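Local atomic coordinates of lipase (Rhizopus niveus, PDB entry 1LGY), a protein that hydrolyses the ester bonds of triacylglycerols and of their partial glycerides, with a strong preference for the 1 and 3 positions. Residues T252-L255 against D256-S259; C40-C43 against Q44-V47; I14-F17 against T18-G22; P183-A186 against Y187-S191; G111-S114 against S115-V119. One frame throughout, in Å; residues are numbered along the deposited sequence.

Contact 1: T252-L255 against D256-S259; sequences TSIL and DHLS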
# COMPACT_ATOMS: atom_id res chain seq x y z
N THR A 252 -12.88 0.36 17.41
CA THR A 252 -11.80 0.70 16.50
C THR A 252 -10.79 1.58 17.25
O THR A 252 -11.15 2.24 18.23
CB THR A 252 -12.59 1.33 15.31
OG1 THR A 252 -12.49 0.46 14.19
CG2 THR A 252 -12.15 2.71 15.03
N SER A 253 -9.53 1.62 16.75
CA SER A 253 -8.40 2.20 17.45
C SER A 253 -7.29 2.72 16.58
O SER A 253 -6.87 2.02 15.67
CB SER A 253 -7.81 1.15 18.41
OG SER A 253 -6.60 1.61 18.99
N ILE A 254 -6.72 3.89 16.81
CA ILE A 254 -5.63 4.34 15.96
C ILE A 254 -4.33 3.71 16.37
O ILE A 254 -3.37 3.65 15.60
CB ILE A 254 -5.51 5.90 16.00
CG1 ILE A 254 -4.46 6.36 15.00
CG2 ILE A 254 -5.19 6.37 17.40
CD1 ILE A 254 -4.90 6.27 13.52
N LEU A 255 -4.32 3.18 17.60
CA LEU A 255 -3.09 2.60 18.13
C LEU A 255 -2.68 1.30 17.43
O LEU A 255 -1.50 0.94 17.31
CB LEU A 255 -3.32 2.47 19.68
CG LEU A 255 -3.17 3.77 20.56
CD1 LEU A 255 -4.41 4.65 20.49
CD2 LEU A 255 -3.09 3.40 22.04
N ASP A 256 -3.65 0.61 16.82
CA ASP A 256 -3.33 -0.64 16.15
C ASP A 256 -2.80 -0.33 14.77
O ASP A 256 -2.27 -1.19 14.07
CB ASP A 256 -4.58 -1.52 16.07
CG ASP A 256 -5.20 -2.03 17.37
OD1 ASP A 256 -5.01 -1.39 18.41
OD2 ASP A 256 -5.91 -3.04 17.37
N HIS A 257 -2.94 0.93 14.34
CA HIS A 257 -2.35 1.40 13.11
C HIS A 257 -0.83 1.46 13.16
O HIS A 257 -0.14 1.33 12.13
CB HIS A 257 -2.92 2.73 12.90
CG HIS A 257 -2.71 3.28 11.54
ND1 HIS A 257 -2.68 2.59 10.43
CD2 HIS A 257 -2.49 4.58 11.26
CE1 HIS A 257 -2.45 3.41 9.45
NE2 HIS A 257 -2.34 4.60 9.96
N LEU A 258 -0.32 1.63 14.41
CA LEU A 258 1.08 1.90 14.69
C LEU A 258 2.07 0.77 14.81
O LEU A 258 3.21 1.07 15.08
CB LEU A 258 1.16 2.74 15.97
CG LEU A 258 1.09 4.30 15.91
CD1 LEU A 258 0.03 4.79 14.95
CD2 LEU A 258 0.75 4.83 17.29
N SER A 259 1.68 -0.49 14.63
CA SER A 259 2.63 -1.59 14.58
C SER A 259 2.01 -2.72 13.80
O SER A 259 0.82 -2.88 13.92
CB SER A 259 2.98 -2.10 15.95
OG SER A 259 1.80 -2.06 16.75

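Contact 2: C40-C43 against Q44-V47; sequences CVQC and QKWV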
# COMPACT_ATOMS: atom_id res chain seq x y z
N CYS A 40 19.04 1.14 7.19
CA CYS A 40 18.18 1.20 8.33
C CYS A 40 17.99 -0.23 8.82
O CYS A 40 18.44 -1.16 8.13
CB CYS A 40 16.96 1.95 7.78
SG CYS A 40 15.69 0.98 6.97
N VAL A 41 17.36 -0.50 9.97
CA VAL A 41 17.35 -1.85 10.49
C VAL A 41 16.42 -2.63 9.63
O VAL A 41 16.89 -3.57 9.01
CB VAL A 41 16.89 -1.87 11.96
CG1 VAL A 41 16.86 -3.33 12.43
CG2 VAL A 41 17.85 -1.11 12.85
N GLN A 42 15.14 -2.29 9.46
CA GLN A 42 14.26 -2.97 8.53
C GLN A 42 14.80 -3.10 7.12
O GLN A 42 14.57 -4.12 6.48
CB GLN A 42 12.93 -2.25 8.45
CG GLN A 42 12.12 -2.32 9.72
CD GLN A 42 12.04 -3.75 10.27
OE1 GLN A 42 11.82 -4.72 9.54
NE2 GLN A 42 12.24 -3.94 11.57
N CYS A 43 15.58 -2.10 6.69
CA CYS A 43 16.13 -2.02 5.35
C CYS A 43 16.94 -3.21 4.90
O CYS A 43 16.74 -3.85 3.86
CB CYS A 43 17.04 -0.80 5.21
SG CYS A 43 16.06 0.69 5.02
N GLN A 44 17.82 -3.41 5.87
CA GLN A 44 18.93 -4.30 5.74
C GLN A 44 18.51 -5.71 6.07
O GLN A 44 19.13 -6.67 5.58
CB GLN A 44 19.99 -3.68 6.65
CG GLN A 44 21.44 -4.06 6.47
CD GLN A 44 22.00 -3.87 5.06
OE1 GLN A 44 22.58 -4.81 4.48
NE2 GLN A 44 21.89 -2.66 4.48
N LYS A 45 17.39 -5.79 6.81
CA LYS A 45 16.77 -7.01 7.26
C LYS A 45 15.93 -7.65 6.18
O LYS A 45 15.79 -8.87 6.20
CB LYS A 45 15.84 -6.79 8.45
CG LYS A 45 15.29 -8.09 9.04
CD LYS A 45 14.10 -8.00 10.01
CE LYS A 45 13.82 -9.47 10.42
NZ LYS A 45 12.61 -9.60 11.21
N TRP A 46 15.32 -6.87 5.27
CA TRP A 46 14.43 -7.46 4.32
C TRP A 46 14.96 -7.41 2.93
O TRP A 46 14.70 -8.34 2.18
CB TRP A 46 13.10 -6.77 4.42
CG TRP A 46 12.40 -7.19 5.69
CD1 TRP A 46 12.24 -6.30 6.72
CD2 TRP A 46 11.87 -8.41 5.98
NE1 TRP A 46 11.61 -6.96 7.67
CE2 TRP A 46 11.38 -8.20 7.26
CE3 TRP A 46 11.72 -9.64 5.38
CZ2 TRP A 46 10.74 -9.21 7.98
CZ3 TRP A 46 11.09 -10.66 6.08
CH2 TRP A 46 10.60 -10.45 7.38
N VAL A 47 15.67 -6.35 2.55
CA VAL A 47 16.30 -6.35 1.25
C VAL A 47 17.71 -5.81 1.31
O VAL A 47 18.03 -4.78 0.75
CB VAL A 47 15.29 -5.61 0.21
CG1 VAL A 47 14.61 -4.48 0.88
CG2 VAL A 47 15.99 -5.21 -1.08

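Contact 3: I14-F17 against T18-G22; sequences IQEF and TKYAG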
# COMPACT_ATOMS: atom_id res chain seq x y z
N ILE A 14 2.23 -15.68 6.31
CA ILE A 14 2.46 -14.71 7.37
C ILE A 14 3.85 -14.12 7.27
O ILE A 14 4.10 -12.97 7.63
CB ILE A 14 2.29 -15.38 8.70
CG1 ILE A 14 0.95 -16.10 8.70
CG2 ILE A 14 2.32 -14.35 9.81
CD1 ILE A 14 0.65 -16.89 9.98
N GLN A 15 4.74 -14.89 6.70
CA GLN A 15 6.09 -14.47 6.45
C GLN A 15 6.13 -13.51 5.31
O GLN A 15 6.87 -12.53 5.36
CB GLN A 15 6.96 -15.64 6.10
CG GLN A 15 7.58 -16.18 7.38
CD GLN A 15 7.64 -17.70 7.42
OE1 GLN A 15 8.48 -18.34 6.78
NE2 GLN A 15 6.75 -18.30 8.22
N GLU A 16 5.32 -13.79 4.29
CA GLU A 16 5.30 -12.93 3.13
C GLU A 16 4.70 -11.59 3.50
O GLU A 16 5.26 -10.57 3.14
CB GLU A 16 4.46 -13.49 2.02
CG GLU A 16 5.18 -13.37 0.68
CD GLU A 16 4.28 -13.13 -0.55
OE1 GLU A 16 3.09 -13.52 -0.56
OE2 GLU A 16 4.81 -12.55 -1.52
N PHE A 17 3.58 -11.58 4.20
CA PHE A 17 2.90 -10.37 4.63
C PHE A 17 3.78 -9.61 5.62
O PHE A 17 3.59 -8.40 5.81
CB PHE A 17 1.58 -10.72 5.30
CG PHE A 17 0.46 -11.40 4.49
CD1 PHE A 17 0.20 -11.08 3.15
CD2 PHE A 17 -0.37 -12.30 5.13
CE1 PHE A 17 -0.89 -11.65 2.49
CE2 PHE A 17 -1.45 -12.86 4.48
CZ PHE A 17 -1.72 -12.54 3.16
N THR A 18 4.75 -10.29 6.30
CA THR A 18 5.53 -9.54 7.26
C THR A 18 6.65 -8.84 6.52
O THR A 18 6.96 -7.71 6.87
CB THR A 18 6.16 -10.40 8.33
OG1 THR A 18 5.11 -11.12 8.94
CG2 THR A 18 6.83 -9.56 9.44
N LYS A 19 7.18 -9.46 5.45
CA LYS A 19 8.28 -8.93 4.67
C LYS A 19 7.88 -7.60 4.11
O LYS A 19 8.68 -6.68 4.12
CB LYS A 19 8.65 -9.87 3.50
CG LYS A 19 9.63 -9.32 2.51
CD LYS A 19 10.16 -10.53 1.80
CE LYS A 19 11.37 -10.17 0.95
NZ LYS A 19 10.98 -10.00 -0.43
N TYR A 20 6.62 -7.50 3.68
CA TYR A 20 6.16 -6.27 3.10
C TYR A 20 5.73 -5.22 4.07
O TYR A 20 5.81 -4.04 3.72
CB TYR A 20 5.07 -6.60 2.14
CG TYR A 20 5.67 -7.40 1.00
CD1 TYR A 20 6.71 -6.87 0.26
CD2 TYR A 20 5.20 -8.66 0.74
CE1 TYR A 20 7.31 -7.61 -0.75
CE2 TYR A 20 5.78 -9.40 -0.28
CZ TYR A 20 6.84 -8.87 -1.00
OH TYR A 20 7.44 -9.62 -1.99
N ALA A 21 5.31 -5.56 5.28
CA ALA A 21 5.05 -4.56 6.26
C ALA A 21 6.38 -3.93 6.63
O ALA A 21 6.52 -2.71 6.65
CB ALA A 21 4.43 -5.22 7.43
N GLY A 22 7.44 -4.74 6.79
CA GLY A 22 8.80 -4.27 7.07
C GLY A 22 9.39 -3.34 6.01
O GLY A 22 10.12 -2.40 6.36

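Contact 4: P183-A186 against Y187-S191; sequences PTFA and YYVES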
# COMPACT_ATOMS: atom_id res chain seq x y z
N PRO A 183 -17.75 1.68 -5.63
CA PRO A 183 -17.83 0.30 -6.06
C PRO A 183 -17.35 -0.01 -7.47
O PRO A 183 -16.69 -1.03 -7.63
CB PRO A 183 -19.28 -0.05 -5.83
CG PRO A 183 -19.71 0.88 -4.69
CD PRO A 183 -19.03 2.14 -5.06
N THR A 184 -17.64 0.84 -8.49
CA THR A 184 -17.14 0.60 -9.83
C THR A 184 -15.63 0.59 -9.83
O THR A 184 -15.03 -0.14 -10.62
CB THR A 184 -17.61 1.68 -10.84
OG1 THR A 184 -19.04 1.60 -10.98
CG2 THR A 184 -16.90 1.52 -12.20
N PHE A 185 -14.92 1.37 -9.01
CA PHE A 185 -13.46 1.36 -9.06
C PHE A 185 -13.02 0.06 -8.45
O PHE A 185 -12.14 -0.58 -8.99
CB PHE A 185 -12.89 2.55 -8.27
CG PHE A 185 -11.43 2.48 -7.90
CD1 PHE A 185 -10.45 2.85 -8.81
CD2 PHE A 185 -11.05 2.03 -6.61
CE1 PHE A 185 -9.09 2.78 -8.46
CE2 PHE A 185 -9.70 1.96 -6.28
CZ PHE A 185 -8.73 2.33 -7.20
N ALA A 186 -13.65 -0.36 -7.38
CA ALA A 186 -13.31 -1.62 -6.73
C ALA A 186 -13.42 -2.80 -7.68
O ALA A 186 -12.56 -3.69 -7.76
CB ALA A 186 -14.27 -1.82 -5.56
N TYR A 187 -14.48 -2.74 -8.47
CA TYR A 187 -14.78 -3.79 -9.38
C TYR A 187 -13.68 -3.83 -10.40
O TYR A 187 -13.11 -4.89 -10.62
CB TYR A 187 -16.14 -3.54 -10.06
CG TYR A 187 -16.39 -4.52 -11.21
CD1 TYR A 187 -16.76 -5.81 -10.90
CD2 TYR A 187 -16.18 -4.14 -12.54
CE1 TYR A 187 -16.92 -6.75 -11.92
CE2 TYR A 187 -16.33 -5.08 -13.56
CZ TYR A 187 -16.70 -6.38 -13.22
OH TYR A 187 -16.80 -7.35 -14.19
N TYR A 188 -13.31 -2.71 -10.97
CA TYR A 188 -12.25 -2.67 -11.97
C TYR A 188 -10.95 -3.23 -11.44
O TYR A 188 -10.22 -3.87 -12.18
CB TYR A 188 -12.09 -1.21 -12.44
CG TYR A 188 -10.76 -0.89 -13.10
CD1 TYR A 188 -10.54 -1.20 -14.43
CD2 TYR A 188 -9.72 -0.37 -12.33
CE1 TYR A 188 -9.28 -0.99 -15.03
CE2 TYR A 188 -8.45 -0.17 -12.90
CZ TYR A 188 -8.25 -0.48 -14.25
OH TYR A 188 -6.99 -0.34 -14.80
N VAL A 189 -10.66 -3.02 -10.14
CA VAL A 189 -9.38 -3.42 -9.62
C VAL A 189 -9.31 -4.89 -9.60
O VAL A 189 -8.29 -5.42 -10.00
CB VAL A 189 -9.16 -2.88 -8.20
CG1 VAL A 189 -8.00 -3.56 -7.45
CG2 VAL A 189 -8.86 -1.38 -8.34
N GLU A 190 -10.38 -5.53 -9.21
CA GLU A 190 -10.33 -6.98 -9.13
C GLU A 190 -10.42 -7.58 -10.49
O GLU A 190 -10.15 -8.75 -10.62
CB GLU A 190 -11.46 -7.59 -8.27
CG GLU A 190 -12.77 -7.94 -8.98
CD GLU A 190 -13.61 -9.07 -8.38
OE1 GLU A 190 -13.27 -10.24 -8.53
OE2 GLU A 190 -14.62 -8.77 -7.77
N SER A 191 -10.83 -6.77 -11.48
CA SER A 191 -10.97 -7.24 -12.83
C SER A 191 -9.61 -7.23 -13.48
O SER A 191 -9.44 -8.00 -14.41
CB SER A 191 -11.91 -6.33 -13.62
OG SER A 191 -11.32 -5.16 -14.18

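Contact 5: G111-S114 against S115-V119; sequences GFLS and SYEQV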
# COMPACT_ATOMS: atom_id res chain seq x y z
N GLY A 111 -8.61 13.75 -2.46
CA GLY A 111 -7.30 14.22 -2.00
C GLY A 111 -6.18 13.25 -2.31
O GLY A 111 -5.06 13.69 -2.60
N PHE A 112 -6.47 11.93 -2.30
CA PHE A 112 -5.44 10.93 -2.48
C PHE A 112 -5.06 10.93 -3.93
O PHE A 112 -3.89 10.84 -4.24
CB PHE A 112 -5.94 9.54 -2.12
CG PHE A 112 -6.35 9.20 -0.68
CD1 PHE A 112 -5.97 9.98 0.41
CD2 PHE A 112 -7.14 8.07 -0.47
CE1 PHE A 112 -6.41 9.61 1.69
CE2 PHE A 112 -7.56 7.71 0.81
CZ PHE A 112 -7.19 8.49 1.90
N LEU A 113 -6.03 11.07 -4.85
CA LEU A 113 -5.72 11.27 -6.24
C LEU A 113 -4.97 12.58 -6.43
O LEU A 113 -3.95 12.50 -7.10
CB LEU A 113 -7.01 11.28 -7.05
CG LEU A 113 -6.70 11.31 -8.51
CD1 LEU A 113 -6.02 10.03 -8.97
CD2 LEU A 113 -8.00 11.53 -9.20
N SER A 114 -5.31 13.79 -5.94
CA SER A 114 -4.42 14.93 -6.10
C SER A 114 -3.04 14.76 -5.46
O SER A 114 -2.09 15.33 -5.95
CB SER A 114 -4.99 16.26 -5.54
OG SER A 114 -5.17 16.37 -4.13
N SER A 115 -2.83 14.00 -4.40
CA SER A 115 -1.47 13.73 -3.94
C SER A 115 -0.78 12.81 -4.92
O SER A 115 0.43 12.88 -5.11
CB SER A 115 -1.47 13.05 -2.63
OG SER A 115 -2.09 13.92 -1.71
N TYR A 116 -1.54 11.98 -5.65
CA TYR A 116 -0.91 11.03 -6.56
C TYR A 116 -0.37 11.71 -7.82
O TYR A 116 0.74 11.44 -8.28
CB TYR A 116 -1.93 9.97 -6.87
CG TYR A 116 -1.31 8.98 -7.82
CD1 TYR A 116 -0.28 8.10 -7.41
CD2 TYR A 116 -1.72 9.03 -9.15
CE1 TYR A 116 0.37 7.30 -8.37
CE2 TYR A 116 -1.08 8.24 -10.10
CZ TYR A 116 -0.05 7.40 -9.70
OH TYR A 116 0.58 6.70 -10.70
N GLU A 117 -1.15 12.64 -8.35
CA GLU A 117 -0.76 13.38 -9.54
C GLU A 117 0.42 14.20 -9.19
O GLU A 117 1.20 14.51 -10.10
CB GLU A 117 -1.80 14.36 -10.06
CG GLU A 117 -2.90 13.78 -10.91
CD GLU A 117 -4.26 14.44 -10.75
OE1 GLU A 117 -4.39 15.64 -10.48
OE2 GLU A 117 -5.23 13.72 -10.89
N GLN A 118 0.61 14.55 -7.91
CA GLN A 118 1.77 15.35 -7.54
C GLN A 118 3.09 14.64 -7.60
O GLN A 118 4.13 15.28 -7.67
CB GLN A 118 1.62 15.87 -6.17
CG GLN A 118 0.73 17.11 -6.13
CD GLN A 118 0.18 17.37 -4.74
OE1 GLN A 118 -0.78 18.11 -4.60
NE2 GLN A 118 0.69 16.80 -3.64
N VAL A 119 3.08 13.31 -7.55
CA VAL A 119 4.35 12.58 -7.50
C VAL A 119 4.55 11.57 -8.60
O VAL A 119 5.59 10.91 -8.61
CB VAL A 119 4.50 11.88 -6.14
CG1 VAL A 119 4.39 12.98 -5.08
CG2 VAL A 119 3.48 10.79 -5.90

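Contact 1: T252-L255 against D256-S259
The imidazole of His-257 meets Ile-254 CD1 obliquely: the methyl lies 3.7 Å from CD2, on the carbon side of the ring. Outside the two segments the same ring stacks on His-144 and meets Phe-86 edge-to-face. Its two nitrogens hydrogen-bond to the other two members of the catalytic triad, ND1 to Asp-204 OD2 and NE2 to Ser-145 OG, which leaves the ring little freedom to rotate. The CG1 branch of Ile-254 takes the position anti to its backbone N (chi1 -174°), and the bend at chi2 turns CD1 toward the histidine.

The second flat group, the carboxylate of Asp-256, meets Ser-253 through OD1, which receives a weak hydrogen bond from Ser-253 OG at 3.4 Å, while OD2 is hydrogen-bonded to the backbone N of Arg-203. Ser-253 OG also accepts from Leu-255 N at 3.1 Å, forming an ST turn that starts the bend of the chain. Asp-256 probably contributes to a calcium site, as in related lipases.

One backbone bond continues the turn: Leu-258 N donates to Leu-255 O at 3.2 Å.

The catalytic histidine thus rides on a tight turn in the loop between strand 231-235 and the short strand 259-260. Backbone hydrogen bonds tie Ser-253 to Arg-203 and Ile-205, in the loop that follows strand 196-201 and carries Asp-204, while Ile-254 and Leu-255 rest against Arg-87 of helix 87-91.

Contact 2: C40-C43 against Q44-V47
Helix 41-46 is a short helix with Cys-40 at its N-cap, and a disulfide between Cys-40 SG and Cys-43 SG staples its first turn. Within this helix the main side-chain contact joins Gln-42 to Trp-46, one turn on. The two side chains run side by side and point the same way, their amide and ring planes 34° apart. Trp-46 NE1 donates to Gln-42 OE1 at 2.9 Å; the oxygen sits in the ring plane, and the N-H approaches nearly along the C=O axis, although the angle at the hydrogen is bent to 132°. A bend at chi2 (-48°) curls the glutamine back to reach the indole edge. Trp-46 CD1 also lies 3.2 Å from the backbone Gln-42 O, and Lys-45 CD stands 3.4 Å above one face of the Trp-46 ring, offset toward its rim.

Backbone bonds complete the helix: Gln-44 N to Cys-40 O (3.2 Å), Lys-45 N to Val-41 O, and Val-47 N to Cys-43 O (3.0 Å) where the helix ends. Cys-40, Gln-42 and Cys-43 touch Thr-26 of helix 11-26.

The disulfide closes the first turn covalently, and the amide-indole bond satisfies the indole N-H and would restrict rotation of the ring.

Contact 3: I14-F17 against T18-G22
With chi1 at -55°, Thr-18 turns OG1 beside its own backbone N, from where it reaches back one turn to Ile-14 O. The hydroxyl donates to that carbonyl, the modelled distance from Thr-18 OG1 to Ile-14 O being 2.5 Å, short enough that the exact length is doubtful. Thr-18 N adds a weak bond to the same oxygen, so two donors of one residue share one acceptor. Tyr-20 has a similar first torsion (-66°), with CG beside the backbone N; its ring consequently leans back along the helix toward Glu-16.

Glu-16 and Tyr-20 cross with the carboxylate and ring planes 74° apart. OE2 lies in the plane of the phenol at its edge, 3.5 Å from CE2, where the weakly positive ring C-H would favour a carboxylate oxygen. Closer to the backbone, Tyr-20 CD2 comes within 3.1 Å of Glu-16 O.

Lys-19 N donates to Gln-15 O at 3.1 Å, while the bonds from Tyr-20 N and Ala-21 N to the carbonyls four residues back are longer and weak. The lysine chain instead leads away, its NZ hydrogen-bonded to Tyr-77 OH and Gln-73 OE1.

Phe-17 packs on Gln-197 and Thr-199 of strand 196-201, Ala-21 on Val-175, and the Tyr-20 ring meets that of Phe-173. One flank of helix 11-26 thus packs on the central sheet, as helices do in the alpha/beta-hydrolase fold, while Gln-15 and Glu-16 are exposed.

Contact 4: P183-A186 against Y187-S191
Val-189 leads back along its helix to Phe-185. From CB, which lies 3.5 Å from Ala-186 O, the valine divides into two methyls. CG1 stands anti to the backbone N, and the chi1 of 165° leaves CG2 beside that N, pointing back along the helix. This second methyl touches Phe-185 O at 3.4 Å and then lies over one face of the phenylalanine ring, 4.1 Å from the centroid and 17° off the ring normal, a CH-pi contact displaced toward the rim. CZ is the nearest ring carbon, at 3.9 Å. The two side chains meet at an oblique angle.

The backbone beneath is regular helix. Tyr-187 N donates to Pro-183 O at 2.9 Å, Tyr-188 N to Thr-184 O, and Val-189 N to Phe-185 O. Further along, Ser-191 OG donates to Tyr-188 O at 2.6 Å, folding its hydroxyl back on the helix backbone.

Helix 183-192 is the crossover of the beta-alpha-beta unit between strands 170-175 and 196-201. One side of it packs on helix 146-161: Phe-185 rests on Leu-152 and Val-189 on Met-156, while Tyr-188 packs on Met-156 and Tyr-159 and hydrogen-bonds through OH to Gln-160. Tyr-100 meets the Phe-185 ring edge-to-face.

Contact 5: G111-S114 against S115-V119
Leu-113 and Glu-117 cross one turn apart near the start of helix 110-133, a long helix of the alpha/beta-hydrolase fold. The carboxylate oxygen OE2 of Glu-117 lies 3.7 Å from Leu-113 CG and slightly farther from CD2, so the acid end rests against the branched end of the leucine. With chi1 at -82°, CG lies beside the backbone N, which directs the glutamate back toward Leu-113; Glu-117 N donates to Leu-113 O. Tyr-116 diverges from the pair: Leu-113 CD1 approaches its ring only obliquely, at 4.4 Å from CD2, and the phenol heads away, its OH hydrogen-bonding to Tyr-123 OH and Asp-157 OD2.

Gln-118 turns instead to the Ser-114 carbonyl. Its extended chain brings CD to 3.3 Å from Ser-114 O, while NE2 forms a weak hydrogen bond with Ser-58 OG.

On the same flank as Tyr-116, one turn earlier, Phe-112 stacks on His-109 and packs against Leu-146 and Ala-149 of helix 146-161, which follows the catalytic Ser-145; Tyr-116 touches Gln-150 and Ala-154 of that helix.

Three donors converge on one carbonyl oxygen, Gly-111 O: Ser-115 N at 2.9 Å, with Ser-115 OG and Ser-114 OG each at 3.1 Å. The hydroxyls come from different torsions, Ser-115 OG beside its own N and Ser-114 OG between N and the carbonyl carbon.

Along the chain the order is contact 3, contact 2, contact 5, contact 4, contact 1. Contacts 2 and 3 alone touch, their centres 12 Å apart: Trp-46 CE3 packs on Lys-19 CG at 3.6 Å, joining successive helices 11-26 and 41-46. Contacts 3 and 5 lie on opposite sides of the chain's centre, 26 Å apart between centres, as do contacts 2 and 4 at 34 Å. Contacts 4 and 5 approach to about 8 Å between nearest atoms, and both their helices pack on helix 146-161. Contact 1 brings the catalytic histidine from a late loop to a triad whose serine precedes that shared helix.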